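Long-range contact in folylpolyglutamate synthase protein FOLC (Mycobacterium tuberculosis, PDB 2VOS), which probably catalyses ATP-dependent addition of glutamate to dihydropteroate and, successively, to tetrahydrofolate: residues S26-W38 against P147-A159. Residues are numbered along the deposited sequence; the frame is centred on the assembly and turned at random.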
loop_
_atom_site.group_PDB
_atom_site.type_symbol
_atom_site.label_atom_id
_atom_site.label_comp_id
_atom_site.label_asym_id
_atom_site.label_seq_id
_atom_site.Cartn_x
_atom_site.Cartn_y
_atom_site.Cartn_z
ATOM N N SER A 26 18.986 -12.749 -13.706
ATOM C CA SER A 26 17.861 -13.683 -13.924
ATOM C C SER A 26 16.567 -13.007 -13.564
ATOM O O SER A 26 15.592 -13.126 -14.277
ATOM C CB SER A 26 18.008 -14.997 -13.126
ATOM O OG SER A 26 19.138 -15.738 -13.591
ATOM N N LEU A 27 16.536 -12.291 -12.454
ATOM C CA LEU A 27 15.326 -11.574 -12.100
ATOM C C LEU A 27 14.907 -10.611 -13.218
ATOM O O LEU A 27 13.733 -10.520 -13.570
ATOM C CB LEU A 27 15.523 -10.821 -10.795
ATOM C CG LEU A 27 14.235 -10.125 -10.396
ATOM C CD1 LEU A 27 13.907 -10.308 -8.961
ATOM C CD2 LEU A 27 14.370 -8.677 -10.665
ATOM N N LEU A 28 15.868 -9.890 -13.794
ATOM C CA LEU A 28 15.533 -8.948 -14.892
ATOM C C LEU A 28 14.944 -9.676 -16.129
ATOM O O LEU A 28 14.003 -9.197 -16.794
ATOM C CB LEU A 28 16.793 -8.164 -15.296
ATOM C CG LEU A 28 17.196 -7.192 -14.162
ATOM C CD1 LEU A 28 18.360 -6.275 -14.533
ATOM C CD2 LEU A 28 16.043 -6.338 -13.777
ATOM N N GLN A 29 15.504 -10.838 -16.426
ATOM C CA GLN A 29 14.980 -11.664 -17.506
ATOM C C GLN A 29 13.502 -12.012 -17.245
ATOM O O GLN A 29 12.641 -11.902 -18.132
ATOM C CB GLN A 29 15.768 -12.967 -17.512
ATOM C CG GLN A 29 16.201 -13.527 -18.817
ATOM C CD GLN A 29 17.388 -14.482 -18.619
ATOM O OE1 GLN A 29 17.276 -15.513 -17.953
ATOM N NE2 GLN A 29 18.526 -14.118 -19.175
ATOM N N VAL A 30 13.198 -12.486 -16.037
ATOM C CA VAL A 30 11.802 -12.791 -15.732
ATOM C C VAL A 30 10.883 -11.597 -15.901
ATOM O O VAL A 30 9.767 -11.738 -16.464
ATOM C CB VAL A 30 11.626 -13.432 -14.352
ATOM C CG1 VAL A 30 10.071 -13.506 -13.952
ATOM C CG2 VAL A 30 12.327 -14.822 -14.337
ATOM N N GLU A 31 11.318 -10.424 -15.411
ATOM C CA GLU A 31 10.448 -9.219 -15.440
ATOM C C GLU A 31 10.208 -8.767 -16.904
ATOM O O GLU A 31 9.101 -8.270 -17.261
ATOM C CB GLU A 31 11.102 -8.058 -14.678
ATOM C CG GLU A 31 11.044 -8.255 -13.195
ATOM C CD GLU A 31 9.610 -8.365 -12.765
ATOM O OE1 GLU A 31 8.941 -7.331 -12.702
ATOM O OE2 GLU A 31 9.137 -9.483 -12.503
ATOM N N HIS A 32 11.266 -8.886 -17.714
ATOM C CA HIS A 32 11.171 -8.568 -19.162
ATOM C C HIS A 32 10.049 -9.405 -19.819
ATOM O O HIS A 32 9.251 -8.877 -20.588
ATOM C CB HIS A 32 12.512 -8.806 -19.873
ATOM C CG HIS A 32 12.533 -8.333 -21.304
ATOM N ND1 HIS A 32 12.255 -7.029 -21.669
ATOM C CD2 HIS A 32 12.791 -8.996 -22.458
ATOM C CE1 HIS A 32 12.344 -6.906 -22.981
ATOM N NE2 HIS A 32 12.667 -8.085 -23.485
ATOM N N LEU A 33 9.973 -10.701 -19.495
ATOM C CA LEU A 33 8.886 -11.532 -20.008
ATOM C C LEU A 33 7.546 -11.089 -19.469
ATOM O O LEU A 33 6.592 -10.975 -20.236
ATOM C CB LEU A 33 9.035 -13.020 -19.630
ATOM C CG LEU A 33 10.191 -13.774 -20.270
ATOM C CD1 LEU A 33 10.136 -15.214 -19.732
ATOM C CD2 LEU A 33 10.090 -13.711 -21.780
ATOM N N LEU A 34 7.452 -10.928 -18.138
ATOM C CA LEU A 34 6.181 -10.622 -17.502
ATOM C C LEU A 34 5.691 -9.288 -18.067
ATOM O O LEU A 34 4.489 -9.118 -18.244
ATOM C CB LEU A 34 6.296 -10.556 -15.955
ATOM C CG LEU A 34 6.562 -11.889 -15.248
ATOM C CD1 LEU A 34 6.680 -11.667 -13.756
ATOM C CD2 LEU A 34 5.352 -12.744 -15.506
ATOM N N ASP A 35 6.600 -8.348 -18.350
ATOM C CA ASP A 35 6.183 -7.038 -18.836
ATOM C C ASP A 35 5.611 -7.094 -20.230
ATOM O O ASP A 35 5.017 -6.102 -20.692
ATOM C CB ASP A 35 7.307 -6.002 -18.731
ATOM C CG ASP A 35 7.607 -5.620 -17.278
ATOM O OD1 ASP A 35 6.873 -6.024 -16.381
ATOM O OD2 ASP A 35 8.574 -4.903 -17.016
ATOM N N GLN A 36 5.792 -8.233 -20.920
ATOM C CA GLN A 36 5.287 -8.344 -22.290
ATOM C C GLN A 36 3.842 -8.792 -22.275
ATOM O O GLN A 36 3.206 -8.847 -23.308
ATOM C CB GLN A 36 6.123 -9.281 -23.131
ATOM C CG GLN A 36 7.437 -8.644 -23.507
ATOM C CD GLN A 36 8.397 -9.631 -24.145
ATOM O OE1 GLN A 36 8.204 -10.039 -25.289
ATOM N NE2 GLN A 36 9.441 -10.011 -23.419
ATOM N N ARG A 37 3.337 -9.112 -21.086
ATOM C CA ARG A 37 1.986 -9.620 -20.964
ATOM C C ARG A 37 0.990 -8.466 -21.070
ATOM O O ARG A 37 -0.010 -8.558 -21.775
ATOM C CB ARG A 37 1.813 -10.330 -19.627
ATOM C CG ARG A 37 2.456 -11.704 -19.634
ATOM C CD ARG A 37 2.259 -12.539 -18.380
ATOM N NE ARG A 37 2.901 -13.848 -18.601
ATOM C CZ ARG A 37 2.281 -14.898 -19.139
ATOM N NH1 ARG A 37 0.976 -14.839 -19.410
ATOM N NH2 ARG A 37 2.931 -16.025 -19.366
ATOM N N TRP A 38 1.333 -7.375 -20.392
ATOM C CA TRP A 38 0.362 -6.472 -19.799
ATOM C C TRP A 38 -0.645 -7.211 -18.882
ATOM O O TRP A 38 -0.300 -7.586 -17.743
ATOM C CB TRP A 38 -0.274 -5.510 -20.806
ATOM C CG TRP A 38 -0.955 -6.108 -22.002
ATOM C CD1 TRP A 38 -2.251 -6.551 -22.072
ATOM C CD2 TRP A 38 -0.395 -6.281 -23.315
ATOM N NE1 TRP A 38 -2.522 -7.009 -23.339
ATOM C CE2 TRP A 38 -1.407 -6.846 -24.128
ATOM C CE3 TRP A 38 0.859 -6.000 -23.887
ATOM C CZ2 TRP A 38 -1.206 -7.143 -25.494
ATOM C CZ3 TRP A 38 1.067 -6.300 -25.242
ATOM C CH2 TRP A 38 0.037 -6.868 -26.030
ATOM N N PRO A 147 -6.926 -14.245 -24.774
ATOM C CA PRO A 147 -6.073 -13.522 -23.802
ATOM C C PRO A 147 -5.045 -14.395 -23.025
ATOM O O PRO A 147 -5.381 -15.479 -22.525
ATOM C CB PRO A 147 -7.091 -12.917 -22.816
ATOM C CG PRO A 147 -8.291 -13.859 -22.894
ATOM C CD PRO A 147 -8.347 -14.243 -24.376
ATOM N N ALA A 148 -3.809 -13.920 -22.923
ATOM C CA ALA A 148 -2.839 -14.534 -22.015
ATOM C C ALA A 148 -3.202 -14.161 -20.561
ATOM O O ALA A 148 -4.057 -13.294 -20.322
ATOM C CB ALA A 148 -1.453 -14.057 -22.341
HETATM N N MSE A 149 -2.547 -14.795 -19.603
HETATM C CA MSE A 149 -2.674 -14.393 -18.198
HETATM C C MSE A 149 -1.983 -13.054 -18.051
HETATM O O MSE A 149 -0.997 -12.815 -18.727
HETATM C CB MSE A 149 -1.999 -15.417 -17.279
HETATM C CG MSE A 149 -2.579 -16.801 -17.389
HETATM SE SE MSE A 149 -2.106 -17.944 -15.866
HETATM C CE MSE A 149 -3.233 -17.004 -14.570
ATOM N N SER A 150 -2.474 -12.185 -17.178
ATOM C CA SER A 150 -1.836 -10.894 -16.957
ATOM C C SER A 150 -0.650 -11.062 -16.039
ATOM O O SER A 150 -0.508 -12.084 -15.343
ATOM C CB SER A 150 -2.791 -9.931 -16.293
ATOM O OG SER A 150 -3.086 -10.343 -14.970
ATOM N N LYS A 151 0.201 -10.053 -16.023
ATOM C CA LYS A 151 1.320 -10.066 -15.110
ATOM C C LYS A 151 0.862 -10.145 -13.639
ATOM O O LYS A 151 1.436 -10.893 -12.842
ATOM C CB LYS A 151 2.151 -8.813 -15.338
ATOM C CG LYS A 151 3.200 -8.672 -14.277
ATOM C CD LYS A 151 4.174 -7.535 -14.605
ATOM C CE LYS A 151 5.382 -7.648 -13.583
ATOM N NZ LYS A 151 6.409 -6.498 -13.775
ATOM N N PHE A 152 -0.181 -9.398 -13.261
ATOM C CA PHE A 152 -0.672 -9.501 -11.911
ATOM C C PHE A 152 -1.169 -10.926 -11.565
ATOM O O PHE A 152 -0.901 -11.465 -10.451
ATOM C CB PHE A 152 -1.744 -8.425 -11.573
ATOM C CG PHE A 152 -2.068 -8.395 -10.074
ATOM C CD1 PHE A 152 -1.066 -8.044 -9.148
ATOM C CD2 PHE A 152 -3.323 -8.792 -9.593
ATOM C CE1 PHE A 152 -1.311 -8.029 -7.769
ATOM C CE2 PHE A 152 -3.581 -8.788 -8.229
ATOM C CZ PHE A 152 -2.582 -8.416 -7.298
ATOM N N GLU A 153 -1.891 -11.561 -12.484
ATOM C CA GLU A 153 -2.325 -12.943 -12.244
ATOM C C GLU A 153 -1.132 -13.877 -11.963
ATOM O O GLU A 153 -1.145 -14.656 -11.023
ATOM C CB GLU A 153 -3.140 -13.436 -13.434
ATOM C CG GLU A 153 -4.542 -12.883 -13.398
ATOM C CD GLU A 153 -5.319 -13.153 -14.703
ATOM O OE1 GLU A 153 -4.757 -13.696 -15.666
ATOM O OE2 GLU A 153 -6.508 -12.819 -14.760
ATOM N N VAL A 154 -0.093 -13.771 -12.768
ATOM C CA VAL A 154 1.094 -14.576 -12.571
ATOM C C VAL A 154 1.806 -14.247 -11.241
ATOM O O VAL A 154 2.199 -15.176 -10.516
ATOM C CB VAL A 154 2.056 -14.460 -13.774
ATOM C CG1 VAL A 154 3.303 -15.289 -13.501
ATOM C CG2 VAL A 154 1.341 -14.952 -15.060
ATOM N N LEU A 155 1.981 -12.954 -10.917
ATOM C CA LEU A 155 2.583 -12.599 -9.638
ATOM C C LEU A 155 1.784 -13.175 -8.482
ATOM O O LEU A 155 2.335 -13.656 -7.491
ATOM C CB LEU A 155 2.659 -11.088 -9.480
ATOM C CG LEU A 155 3.648 -10.369 -10.371
ATOM C CD1 LEU A 155 3.391 -8.801 -10.343
ATOM C CD2 LEU A 155 5.085 -10.751 -9.998
ATOM N N THR A 156 0.465 -13.154 -8.613
ATOM C CA THR A 156 -0.388 -13.590 -7.522
ATOM C C THR A 156 -0.236 -15.099 -7.381
ATOM O O THR A 156 -0.119 -15.604 -6.276
ATOM C CB THR A 156 -1.826 -13.199 -7.792
ATOM O OG1 THR A 156 -1.913 -11.760 -7.699
ATOM C CG2 THR A 156 -2.808 -13.857 -6.749
ATOM N N ALA A 157 -0.171 -15.813 -8.506
ATOM C CA ALA A 157 0.028 -17.235 -8.438
ATOM C C ALA A 157 1.394 -17.573 -7.847
ATOM O O ALA A 157 1.539 -18.506 -7.055
ATOM C CB ALA A 157 -0.123 -17.870 -9.843
HETATM N N MSE A 158 2.402 -16.821 -8.256
HETATM C CA MSE A 158 3.714 -16.981 -7.638
HETATM C C MSE A 158 3.680 -16.820 -6.125
HETATM O O MSE A 158 4.301 -17.614 -5.393
HETATM C CB MSE A 158 4.724 -15.987 -8.262
HETATM C CG MSE A 158 5.110 -16.344 -9.696
HETATM SE SE MSE A 158 6.111 -14.825 -10.468
HETATM C CE MSE A 158 7.603 -14.721 -9.246
ATOM N N ALA A 159 2.997 -15.783 -5.619
ATOM C CA ALA A 159 2.973 -15.569 -4.166
ATOM C C ALA A 159 2.331 -16.828 -3.504
ATOM O O ALA A 159 2.851 -17.391 -2.474
ATOM C CB ALA A 159 2.173 -14.296 -3.833
HETATM O O HOH W 1 -1.031 -6.883 -14.750
#
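Lys151 reaches across to helix 26-34 and places its ammonium between two carboxylates four residues apart in the chain. NZ donates to Asp35 OD1 at 2.7 Å, nearly in line with the C-O bond. It also donates to Glu31 OE1 at 2.9 Å on the syn side, 34° out of the carboxylate plane. The lysine gets there fully stretched: CG lies opposite the backbone N (chi1 171°) and every later torsion is close to 180°. Its methylenes run over Leu34, whose CB sits 3.9 Å from Lys151 CE. Deeper in, Leu34 divides its methyls, CD2 meeting Val154 CG1 at 3.8 Å and CD1 facing Leu155 CD2.

Arg37 grips the loop before helix 151-165. Its NH1 gives Met149 O a 2.9 Å bond, 161° at the hydrogen, with the oxygen near the guanidinium plane; Val154 CG2 lies over one face of that group, offset to the rim. Beside it the backbones join directly: Lys151 N donates to Trp38 O at 3.0 Å, almost straight, and a water links the same carbonyl to Phe152 N. Trp38 O and the water thus engage amides of the first helical turn, while Ser150 and Glu153 close a capping box, Ser150 OG accepting from Glu153 N and Glu153 OE1 from Ser150 N.

Helix 117-140 supplies the second shell: Asp135 forms a salt bridge with Arg37 NH2 through OD2 and accepts from Met149 N through OD1, and Tyr120 OH bonds Glu31 OE2. The axes of 26-34 and 151-159 approach to 11.2 Å; side chains and the Trp38 carbonyl span the gap, joining helix 23-34 and the residues after it to the start of helix 151-165 in the Mur ligase middle domain. Two carboxylates around one amine would favour a protonated Lys151; the contact combines this salt-bridge network with directional bonds to the helix start and a small patch of Leu34, Val154 and Leu155.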